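Side-chain contacts in UPF0141 protein yjdB (Campylobacter jejuni subsp. jejuni HB93-13, PDB 4TN0), which probably transfers phosphoethanolamine to acceptors in the periplasm, using a zinc-binding domain of the alkaline phosphatase-like fold: residues L19-V24 against S205-L210; S74-E79 against E85-A90; L151-S156 against L198-L203; T284-F289 against T293-P298. All blocks are in the same frame, centred on the assembly; numbering follows the deposited sequence.

Contact 1: L19-V24 against S205-L210; sequences LLVLVV and SEIIKL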
# COMPACT_ATOMS: atom_id res chain seq x y z
N LEU A 19 13.36 -3.35 10.12
CA LEU A 19 13.03 -2.38 9.06
C LEU A 19 11.77 -2.76 8.29
O LEU A 19 11.77 -3.74 7.55
CB LEU A 19 14.19 -2.25 8.07
CG LEU A 19 13.92 -1.40 6.82
CD1 LEU A 19 13.44 -0.01 7.19
CD2 LEU A 19 15.15 -1.34 5.92
N LEU A 20 10.71 -1.95 8.42
CA LEU A 20 9.50 -2.18 7.64
C LEU A 20 9.35 -1.07 6.58
O LEU A 20 9.40 0.12 6.90
CB LEU A 20 8.25 -2.26 8.53
CG LEU A 20 6.92 -2.49 7.79
CD1 LEU A 20 6.99 -3.78 7.02
CD2 LEU A 20 5.71 -2.50 8.73
N VAL A 21 9.22 -1.49 5.33
CA VAL A 21 8.91 -0.56 4.24
C VAL A 21 7.44 -0.76 3.88
O VAL A 21 7.04 -1.84 3.42
CB VAL A 21 9.81 -0.77 2.99
CG1 VAL A 21 9.30 0.06 1.82
CG2 VAL A 21 11.28 -0.41 3.28
N LEU A 22 6.64 0.26 4.15
CA LEU A 22 5.20 0.24 3.86
C LEU A 22 4.94 1.01 2.58
O LEU A 22 5.17 2.21 2.51
CB LEU A 22 4.40 0.87 5.00
CG LEU A 22 2.89 0.96 4.86
CD1 LEU A 22 2.27 -0.43 4.82
CD2 LEU A 22 2.32 1.77 6.00
N VAL A 23 4.48 0.33 1.54
CA VAL A 23 4.21 1.07 0.33
C VAL A 23 2.71 1.27 0.13
O VAL A 23 1.97 0.30 -0.08
CB VAL A 23 4.82 0.38 -0.91
CG1 VAL A 23 4.53 1.21 -2.15
CG2 VAL A 23 6.32 0.27 -0.73
N VAL A 24 2.27 2.53 0.23
CA VAL A 24 0.88 2.90 -0.04
C VAL A 24 0.69 3.22 -1.53
O VAL A 24 1.16 4.24 -2.05
CB VAL A 24 0.44 4.12 0.80
CG1 VAL A 24 -0.99 4.56 0.44
CG2 VAL A 24 0.59 3.82 2.29
N SER A 205 10.03 -4.81 -6.57
CA SER A 205 11.15 -5.75 -6.51
C SER A 205 12.48 -5.00 -6.37
O SER A 205 13.42 -5.53 -5.80
CB SER A 205 11.14 -6.69 -7.72
OG SER A 205 11.64 -6.06 -8.88
N GLU A 206 12.57 -3.76 -6.86
CA GLU A 206 13.74 -2.92 -6.61
C GLU A 206 13.86 -2.57 -5.13
O GLU A 206 14.97 -2.42 -4.61
CB GLU A 206 13.68 -1.64 -7.44
CG GLU A 206 14.01 -1.85 -8.91
CD GLU A 206 15.46 -2.28 -9.16
OE1 GLU A 206 16.36 -1.47 -8.91
OE2 GLU A 206 15.67 -3.43 -9.63
N ILE A 207 12.72 -2.43 -4.47
CA ILE A 207 12.71 -2.18 -3.03
C ILE A 207 13.21 -3.42 -2.29
O ILE A 207 14.07 -3.33 -1.43
CB ILE A 207 11.30 -1.79 -2.54
CG1 ILE A 207 11.05 -0.31 -2.85
CG2 ILE A 207 11.14 -2.03 -1.02
CD1 ILE A 207 9.61 0.10 -2.68
N ILE A 208 12.68 -4.58 -2.68
CA ILE A 208 13.14 -5.86 -2.15
C ILE A 208 14.64 -6.03 -2.39
O ILE A 208 15.38 -6.48 -1.52
CB ILE A 208 12.37 -7.04 -2.82
CG1 ILE A 208 10.90 -7.04 -2.40
CG2 ILE A 208 12.98 -8.38 -2.46
CD1 ILE A 208 10.13 -8.20 -2.97
N LYS A 209 15.07 -5.61 -3.58
CA LYS A 209 16.46 -5.73 -4.04
C LYS A 209 17.40 -4.90 -3.17
O LYS A 209 18.54 -5.29 -2.93
CB LYS A 209 16.53 -5.29 -5.51
CG LYS A 209 17.89 -5.20 -6.21
CD LYS A 209 17.65 -5.44 -7.73
CE LYS A 209 18.67 -4.79 -8.67
NZ LYS A 209 19.39 -3.64 -8.05
N LEU A 210 16.91 -3.78 -2.68
CA LEU A 210 17.69 -2.94 -1.78
C LEU A 210 17.60 -3.50 -0.36
O LEU A 210 18.49 -3.28 0.46
CB LEU A 210 17.19 -1.49 -1.83
CG LEU A 210 17.66 -0.68 -3.06
CD1 LEU A 210 16.81 0.56 -3.23
CD2 LEU A 210 19.15 -0.32 -3.01

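Contact 2: S74-E79 against E85-A90; sequences SISKRE and EFQENA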
# COMPACT_ATOMS: atom_id res chain seq x y z
N SER A 74 -6.06 4.88 10.51
CA SER A 74 -6.79 5.19 11.73
C SER A 74 -7.08 3.93 12.54
O SER A 74 -7.03 2.81 12.02
CB SER A 74 -8.09 5.92 11.40
OG SER A 74 -9.01 5.85 12.47
N ILE A 75 -7.32 4.12 13.84
CA ILE A 75 -7.75 3.04 14.72
C ILE A 75 -9.15 2.55 14.33
O ILE A 75 -9.49 1.38 14.55
CB ILE A 75 -7.74 3.49 16.21
CG1 ILE A 75 -8.03 2.32 17.15
CG2 ILE A 75 -8.70 4.65 16.46
CD1 ILE A 75 -7.72 2.64 18.63
N SER A 76 -9.96 3.44 13.75
CA SER A 76 -11.32 3.06 13.35
C SER A 76 -11.30 2.11 12.16
O SER A 76 -10.46 2.22 11.25
CB SER A 76 -12.15 4.29 13.00
OG SER A 76 -11.90 5.35 13.90
N LYS A 77 -12.25 1.18 12.16
CA LYS A 77 -12.39 0.27 11.04
C LYS A 77 -13.42 0.86 10.08
O LYS A 77 -13.97 1.92 10.36
CB LYS A 77 -12.78 -1.12 11.55
CG LYS A 77 -11.70 -1.70 12.45
CD LYS A 77 -12.16 -2.93 13.19
CE LYS A 77 -11.10 -3.36 14.18
NZ LYS A 77 -10.72 -2.27 15.16
N ARG A 78 -13.66 0.21 8.94
CA ARG A 78 -14.51 0.82 7.92
C ARG A 78 -15.90 1.16 8.45
O ARG A 78 -16.46 2.20 8.10
CB ARG A 78 -14.64 -0.07 6.68
CG ARG A 78 -15.61 0.55 5.66
CD ARG A 78 -15.57 -0.11 4.30
NE ARG A 78 -15.89 -1.53 4.33
CZ ARG A 78 -17.13 -2.01 4.36
NH1 ARG A 78 -18.18 -1.18 4.38
NH2 ARG A 78 -17.32 -3.32 4.37
N GLU A 79 -16.43 0.32 9.34
CA GLU A 79 -17.82 0.50 9.76
C GLU A 79 -18.03 1.66 10.71
O GLU A 79 -19.12 2.20 10.78
CB GLU A 79 -18.35 -0.77 10.43
CG GLU A 79 -17.73 -2.05 9.91
CD GLU A 79 -18.71 -3.22 9.96
OE1 GLU A 79 -19.15 -3.59 11.07
OE2 GLU A 79 -19.05 -3.76 8.88
N GLU A 85 -13.31 12.67 12.16
CA GLU A 85 -12.43 12.33 13.26
C GLU A 85 -11.12 13.06 13.04
O GLU A 85 -10.73 13.31 11.91
CB GLU A 85 -12.23 10.82 13.40
CG GLU A 85 -11.13 10.21 12.55
CD GLU A 85 -11.07 8.70 12.73
OE1 GLU A 85 -12.15 8.07 12.95
OE2 GLU A 85 -9.95 8.15 12.66
N PHE A 86 -10.51 13.49 14.14
CA PHE A 86 -9.30 14.28 14.11
C PHE A 86 -8.42 13.86 15.30
O PHE A 86 -8.53 14.41 16.41
CB PHE A 86 -9.64 15.77 14.14
CG PHE A 86 -8.45 16.67 13.99
CD1 PHE A 86 -7.49 16.42 13.01
CD2 PHE A 86 -8.29 17.78 14.81
CE1 PHE A 86 -6.38 17.25 12.86
CE2 PHE A 86 -7.19 18.63 14.66
CZ PHE A 86 -6.23 18.36 13.69
N GLN A 87 -7.56 12.87 15.07
CA GLN A 87 -6.86 12.19 16.15
C GLN A 87 -5.59 11.51 15.65
O GLN A 87 -5.37 11.44 14.45
CB GLN A 87 -7.78 11.15 16.79
CG GLN A 87 -8.00 9.95 15.89
CD GLN A 87 -9.22 9.15 16.27
OE1 GLN A 87 -10.25 9.70 16.67
NE2 GLN A 87 -9.12 7.84 16.14
N GLU A 88 -4.79 10.98 16.56
CA GLU A 88 -3.55 10.29 16.20
C GLU A 88 -3.84 9.04 15.37
O GLU A 88 -4.90 8.44 15.50
CB GLU A 88 -2.76 9.89 17.47
CG GLU A 88 -2.22 11.07 18.30
CD GLU A 88 -1.48 10.63 19.57
OE1 GLU A 88 -1.99 9.73 20.28
OE2 GLU A 88 -0.40 11.19 19.86
N ASN A 89 -2.89 8.64 14.53
CA ASN A 89 -3.05 7.44 13.72
C ASN A 89 -1.95 6.46 14.08
O ASN A 89 -1.15 6.74 14.96
CB ASN A 89 -3.04 7.78 12.21
CG ASN A 89 -1.72 8.46 11.75
OD1 ASN A 89 -0.65 7.84 11.74
ND2 ASN A 89 -1.81 9.74 11.38
N ALA A 90 -1.90 5.32 13.40
CA ALA A 90 -0.85 4.33 13.66
C ALA A 90 0.58 4.91 13.60
O ALA A 90 1.44 4.51 14.37
CB ALA A 90 -0.98 3.19 12.67

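Contact 3: L151-S156 against L198-L203; sequences LHLQGS and LYTDYL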
# COMPACT_ATOMS: atom_id res chain seq x y z
N LEU A 151 6.45 4.70 1.69
CA LEU A 151 6.51 5.24 0.35
C LEU A 151 5.08 5.31 -0.20
O LEU A 151 4.41 4.27 -0.34
CB LEU A 151 7.41 4.39 -0.55
CG LEU A 151 8.82 4.12 -0.01
CD1 LEU A 151 9.61 3.22 -0.95
CD2 LEU A 151 9.56 5.42 0.29
N HIS A 152 4.63 6.53 -0.51
CA HIS A 152 3.29 6.79 -1.04
C HIS A 152 3.39 7.04 -2.55
O HIS A 152 3.92 8.07 -2.99
CB HIS A 152 2.64 7.99 -0.33
CG HIS A 152 1.19 8.20 -0.67
ND1 HIS A 152 0.53 9.38 -0.40
CD2 HIS A 152 0.27 7.38 -1.23
CE1 HIS A 152 -0.72 9.29 -0.81
NE2 HIS A 152 -0.91 8.09 -1.31
N LEU A 153 2.90 6.07 -3.33
CA LEU A 153 2.98 6.10 -4.78
C LEU A 153 1.94 6.98 -5.47
O LEU A 153 0.84 7.19 -4.96
CB LEU A 153 2.83 4.68 -5.33
CG LEU A 153 3.75 3.61 -4.75
CD1 LEU A 153 3.50 2.29 -5.48
CD2 LEU A 153 5.20 4.04 -4.84
N GLN A 154 2.30 7.49 -6.65
CA GLN A 154 1.32 8.00 -7.60
C GLN A 154 0.68 6.78 -8.29
O GLN A 154 -0.50 6.81 -8.70
CB GLN A 154 1.99 8.94 -8.61
CG GLN A 154 1.05 9.69 -9.57
CD GLN A 154 0.25 10.83 -8.92
OE1 GLN A 154 -0.04 10.83 -7.73
NE2 GLN A 154 -0.14 11.79 -9.74
N GLY A 155 1.46 5.70 -8.40
CA GLY A 155 0.95 4.41 -8.83
C GLY A 155 0.22 4.45 -10.17
O GLY A 155 0.83 4.69 -11.20
N SER A 156 -1.07 4.16 -10.14
CA SER A 156 -1.90 4.11 -11.33
C SER A 156 -2.88 5.29 -11.45
O SER A 156 -3.90 5.16 -12.09
CB SER A 156 -2.72 2.83 -11.33
OG SER A 156 -1.93 1.66 -11.39
N LEU A 198 2.67 -2.92 -13.81
CA LEU A 198 3.97 -3.51 -14.10
C LEU A 198 5.08 -2.63 -13.55
O LEU A 198 6.00 -3.11 -12.88
CB LEU A 198 4.14 -3.69 -15.61
CG LEU A 198 5.35 -4.49 -16.08
CD1 LEU A 198 5.25 -5.92 -15.58
CD2 LEU A 198 5.39 -4.46 -17.61
N TYR A 199 4.98 -1.34 -13.81
CA TYR A 199 5.97 -0.40 -13.32
C TYR A 199 6.00 -0.40 -11.80
O TYR A 199 7.06 -0.46 -11.19
CB TYR A 199 5.66 1.00 -13.84
CG TYR A 199 6.65 2.08 -13.44
CD1 TYR A 199 8.02 1.89 -13.58
CD2 TYR A 199 6.21 3.31 -12.97
CE1 TYR A 199 8.92 2.89 -13.25
CE2 TYR A 199 7.10 4.31 -12.62
CZ TYR A 199 8.46 4.10 -12.77
OH TYR A 199 9.34 5.09 -12.44
N THR A 200 4.82 -0.38 -11.18
CA THR A 200 4.73 -0.48 -9.73
C THR A 200 5.30 -1.82 -9.26
O THR A 200 6.00 -1.87 -8.25
CB THR A 200 3.28 -0.31 -9.24
OG1 THR A 200 2.90 1.06 -9.40
CG2 THR A 200 3.17 -0.67 -7.76
N ASP A 201 5.03 -2.89 -9.99
CA ASP A 201 5.57 -4.20 -9.61
C ASP A 201 7.11 -4.18 -9.61
O ASP A 201 7.75 -4.63 -8.65
CB ASP A 201 5.04 -5.28 -10.55
CG ASP A 201 5.20 -6.68 -9.97
OD1 ASP A 201 4.35 -7.08 -9.14
OD2 ASP A 201 6.15 -7.39 -10.35
N TYR A 202 7.71 -3.62 -10.67
CA TYR A 202 9.16 -3.50 -10.78
C TYR A 202 9.76 -2.73 -9.61
O TYR A 202 10.76 -3.15 -9.03
CB TYR A 202 9.53 -2.81 -12.11
CG TYR A 202 10.95 -2.26 -12.19
CD1 TYR A 202 11.20 -0.91 -11.95
CD2 TYR A 202 12.02 -3.08 -12.53
CE1 TYR A 202 12.48 -0.40 -12.03
CE2 TYR A 202 13.30 -2.58 -12.61
CZ TYR A 202 13.54 -1.24 -12.36
OH TYR A 202 14.82 -0.74 -12.46
N LEU A 203 9.14 -1.61 -9.28
CA LEU A 203 9.61 -0.78 -8.19
C LEU A 203 9.55 -1.53 -6.86
O LEU A 203 10.39 -1.31 -5.97
CB LEU A 203 8.79 0.49 -8.11
CG LEU A 203 9.00 1.50 -9.22
CD1 LEU A 203 8.23 2.74 -8.88
CD2 LEU A 203 10.50 1.82 -9.43

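Contact 4: T284-F289 against T293-P298; sequences TLLGYF and TSVYEP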
# COMPACT_ATOMS: atom_id res chain seq x y z
N THR A 284 -1.60 -4.44 12.46
CA THR A 284 -0.43 -5.02 11.79
C THR A 284 0.78 -4.13 11.98
O THR A 284 1.90 -4.61 12.16
CB THR A 284 -0.67 -5.24 10.27
OG1 THR A 284 -1.69 -6.22 10.09
CG2 THR A 284 0.60 -5.75 9.61
N LEU A 285 0.55 -2.82 11.99
CA LEU A 285 1.63 -1.84 12.13
C LEU A 285 2.10 -1.71 13.59
O LEU A 285 3.29 -1.53 13.87
CB LEU A 285 1.18 -0.49 11.59
CG LEU A 285 1.12 -0.28 10.07
CD1 LEU A 285 0.69 1.14 9.83
CD2 LEU A 285 2.44 -0.55 9.37
N LEU A 286 1.17 -1.79 14.54
CA LEU A 286 1.55 -1.78 15.94
C LEU A 286 2.29 -3.08 16.23
O LEU A 286 3.42 -3.07 16.73
CB LEU A 286 0.33 -1.62 16.84
CG LEU A 286 -0.42 -0.30 16.79
CD1 LEU A 286 -1.24 -0.11 18.06
CD2 LEU A 286 0.54 0.84 16.62
N GLY A 287 1.66 -4.20 15.87
CA GLY A 287 2.22 -5.51 16.11
C GLY A 287 3.63 -5.72 15.58
O GLY A 287 4.42 -6.48 16.14
N TYR A 288 3.96 -5.03 14.49
CA TYR A 288 5.23 -5.26 13.84
C TYR A 288 6.37 -4.74 14.68
O TYR A 288 7.46 -5.33 14.69
CB TYR A 288 5.28 -4.60 12.46
CG TYR A 288 6.46 -5.08 11.65
CD1 TYR A 288 7.69 -4.43 11.72
CD2 TYR A 288 6.35 -6.20 10.83
CE1 TYR A 288 8.78 -4.88 11.00
CE2 TYR A 288 7.43 -6.66 10.11
CZ TYR A 288 8.64 -6.00 10.19
OH TYR A 288 9.72 -6.45 9.47
N PHE A 289 6.14 -3.64 15.39
CA PHE A 289 7.20 -3.08 16.23
C PHE A 289 6.94 -3.42 17.70
O PHE A 289 7.52 -2.81 18.59
CB PHE A 289 7.30 -1.57 16.01
CG PHE A 289 7.74 -1.22 14.63
CD1 PHE A 289 9.09 -1.06 14.34
CD2 PHE A 289 6.82 -1.10 13.60
CE1 PHE A 289 9.50 -0.75 13.06
CE2 PHE A 289 7.24 -0.80 12.33
CZ PHE A 289 8.58 -0.63 12.05
N THR A 293 -0.13 -2.26 24.00
CA THR A 293 -1.26 -1.35 24.21
C THR A 293 -2.55 -2.14 24.10
O THR A 293 -2.60 -3.18 23.46
CB THR A 293 -1.28 -0.17 23.19
OG1 THR A 293 -2.48 0.60 23.36
CG2 THR A 293 -1.21 -0.68 21.74
N SER A 294 -3.60 -1.64 24.75
CA SER A 294 -4.89 -2.32 24.76
C SER A 294 -5.64 -2.16 23.44
O SER A 294 -6.54 -2.96 23.13
CB SER A 294 -5.75 -1.80 25.91
OG SER A 294 -6.00 -0.42 25.76
N VAL A 295 -5.29 -1.16 22.64
CA VAL A 295 -5.99 -0.96 21.37
C VAL A 295 -5.45 -1.90 20.30
O VAL A 295 -6.05 -2.04 19.22
CB VAL A 295 -5.89 0.48 20.87
CG1 VAL A 295 -6.44 1.44 21.91
CG2 VAL A 295 -4.46 0.82 20.50
N TYR A 296 -4.34 -2.56 20.61
CA TYR A 296 -3.81 -3.59 19.73
C TYR A 296 -4.72 -4.82 19.73
O TYR A 296 -5.01 -5.41 20.78
CB TYR A 296 -2.39 -3.97 20.15
CG TYR A 296 -1.85 -5.19 19.44
CD1 TYR A 296 -1.43 -5.12 18.12
CD2 TYR A 296 -1.75 -6.41 20.10
CE1 TYR A 296 -0.94 -6.23 17.46
CE2 TYR A 296 -1.27 -7.53 19.45
CZ TYR A 296 -0.86 -7.44 18.13
OH TYR A 296 -0.38 -8.55 17.48
N GLU A 297 -5.19 -5.21 18.55
CA GLU A 297 -6.06 -6.37 18.44
C GLU A 297 -5.33 -7.46 17.70
O GLU A 297 -5.21 -7.41 16.48
CB GLU A 297 -7.37 -6.03 17.73
CG GLU A 297 -8.28 -5.08 18.46
CD GLU A 297 -9.44 -4.66 17.60
OE1 GLU A 297 -9.19 -4.27 16.44
OE2 GLU A 297 -10.60 -4.75 18.07
N PRO A 298 -4.88 -8.49 18.42
CA PRO A 298 -4.03 -9.54 17.85
C PRO A 298 -4.73 -10.31 16.74
O PRO A 298 -4.09 -10.96 15.92
CB PRO A 298 -3.75 -10.46 19.04
CG PRO A 298 -4.88 -10.18 20.01
CD PRO A 298 -5.21 -8.73 19.84

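Contact 1: L19-V24 against S205-L210
Val21 and Val23, on a central strand of the mixed sheet in this alkaline phosphatase-like fold, meet Ile207 of helix 186-211, a simple example of a helix packed on a sheet face. One isoleucine serves both valines, one through each of its branches. Its CG2 lies 4.0 Å from CG1 of Val21, while the tip of its longer arm, CD1, comes to 3.8 Å from CG2 of Val23. The division follows from the Ile207 torsions: CG2 stands anti to the backbone N, whereas CG1 leans back beside that N (chi1 -80°) and continues nearly straight to CD1, so the two methyls are spread apart and reach two residues of the same strand face. Behind them the backbones stay well separated, with 8.4 Å between CA of Val21 and CA of Ile207. Neighbours complete the layer: Leu151 of strand 146-152 also touches Ile207, Phe136 of helix 133-139 touches Val21, and Leu153 touches Val23. On the far face of the strand, Leu20 and Leu22 pack against Leu285 of helix 281-288, which makes the sheet the middle layer of an alpha/beta/alpha sandwich. The three touching side chains are aliphatic and buried, and no hydrogen bond joins the segments; the strand's polar backbone is instead paired with strands 146-152 and 218-224. Helix and strand are therefore held here by dispersion and the exclusion of water rather than by directional bonds.

Contact 2: S74-E79 against E85-A90
Ser74, Ser76 and Glu85 form the polar heart of a contact inside a single loop, where one carboxylate draws two serines together. Each Glu85 oxygen receives one hydroxyl. Glu85 OE1 accepts from Ser76 OG over 2.9 Å with its syn lone pair, the one on the side of OE2. Ser74 OG donates to Glu85 OE2; the modelled 2.5 Å is very short, and its exact value is doubtful. Ser74 OG works twice, because it also accepts from Ser76 N (2.9 Å, with an N-H...O angle of 153°), closing an ST turn. Glu85 gets there with CG set between its backbone N and carbonyl carbon (chi1 86°), after which the chain runs out extended toward the serines. Beside this network Gln87 crosses Ile75 at about a right angle, its NE2 only 3.2 Å from Ile75 CG2, a close polar-to-methyl approach without a bond. Asn89 turns its amide elsewhere: OD1 caps Met91 N at the start of helix 90-96, and ND2 donates to Val114 O. Glu88 OE1 pairs with Lys96 of that helix and also takes Ile5 N. The loop thus spans the end of helix 68-73 and the N-terminus of helix 90-96, linked directly by a backbone bond between Phe73 and Ala90, while Ile75 and Ala90 both rest on Phe282 of helix 281-288.

Contact 3: L151-S156 against L198-L203
Leu153 and Thr200 make a buried packing contact between the loop that leaves strand 146-152 and helix 186-211, at the C-terminal ends of the parallel strands in this alkaline phosphatase-like alpha/beta/alpha fold. In this family the active-site loops gather at these ends, although the zinc ion here is held by Glu26, phosphorylated Thr65, Asp226 and His227 and not by residues of this contact. Leu153 presents one branch of its fork: CD1 lies 3.8 Å from the Thr200 methyl, CG2, and the two side chains meet at a slant. Thr200 OG1 lies beside its own backbone N (chi1 -72°), which leaves CG2 anti to that N and turned to the leucine, while the hydroxyl finds its hydrogen bond just beyond the two segments. No hydrogen bond joins the two segments themselves. The loop is fixed by other means, for Asp129 offers OD1 to Gln154 N and OD2 to Gly155 N, so that one carboxylate holds two successive amides. A further tie comes one residue on, where Ser156 OG bonds to Thr196 OG1 in the preceding turn of the same helix. Gly155 adopts a positive phi of 55° and brings bare backbone up to the helix: its CA is 6.2 Å from CA of Thr200 and 3.9 Å from Thr200 OG1.

Contact 4: T284-F289 against T293-P298
Gly287 and Tyr296 supply the tight part of this contact, where bare helix backbone meets an aromatic ring. Tyr296 CE1 comes to 3.5 Å from Gly287 CA, an approach made possible by the absence of a side chain on Gly287. One residue earlier, Leu286 CB sits 4.1 Å from Tyr296 CD1, meeting the ring obliquely as Gly287 CA does. Over one face of the same ring lies Pro298 N, offset toward the rim, and the hydroxyl is held by Asp301 OD1. The elements joined are the last turn of helix 281-288 and the segment that doubles back after it; Tyr288 and Phe289 touch Leu20 of strand 18-24 in the sheet of this alkaline phosphatase-like fold. Beyond the ring the overlap is smaller. CD1 of buried Leu286 lies 3.7 Å from Thr293 CG2, in a nearly perpendicular crossing, and 4.1 Å from Val295 CG2, and between these two partly exposed residues the loop turns outward at exposed Ser294. Polar links accompany this outer turn: Asp8 bonds Thr293 OG1 through OD1 and Ser294 N through OD2, whereas the bond from Val295 N to Thr293 OG1 is weak at 3.4 Å.

In the fold
Burial and chemistry change together across the four contacts. Contacts 1 and 3 lie in the core, draw on different turns of helix 186-211 and touch each other, since the strand of contact 1 pairs with the one leading into contact 3; both bring apolar groups together without a hydrogen bond between their segments. Contacts 2 and 4 lie nearer the surface, on the side of the chain's centre opposite contact 3. Contact 2 relies on hydrogen bonds to a carboxylate, contact 4 on a ring against a helix. A salt bridge from Lys77 to Glu297 and packing of Ile75 on Val295 join these two. Contact 4 packs on the sheet face opposite helix 186-211, where its helix meets the strand of contact 1.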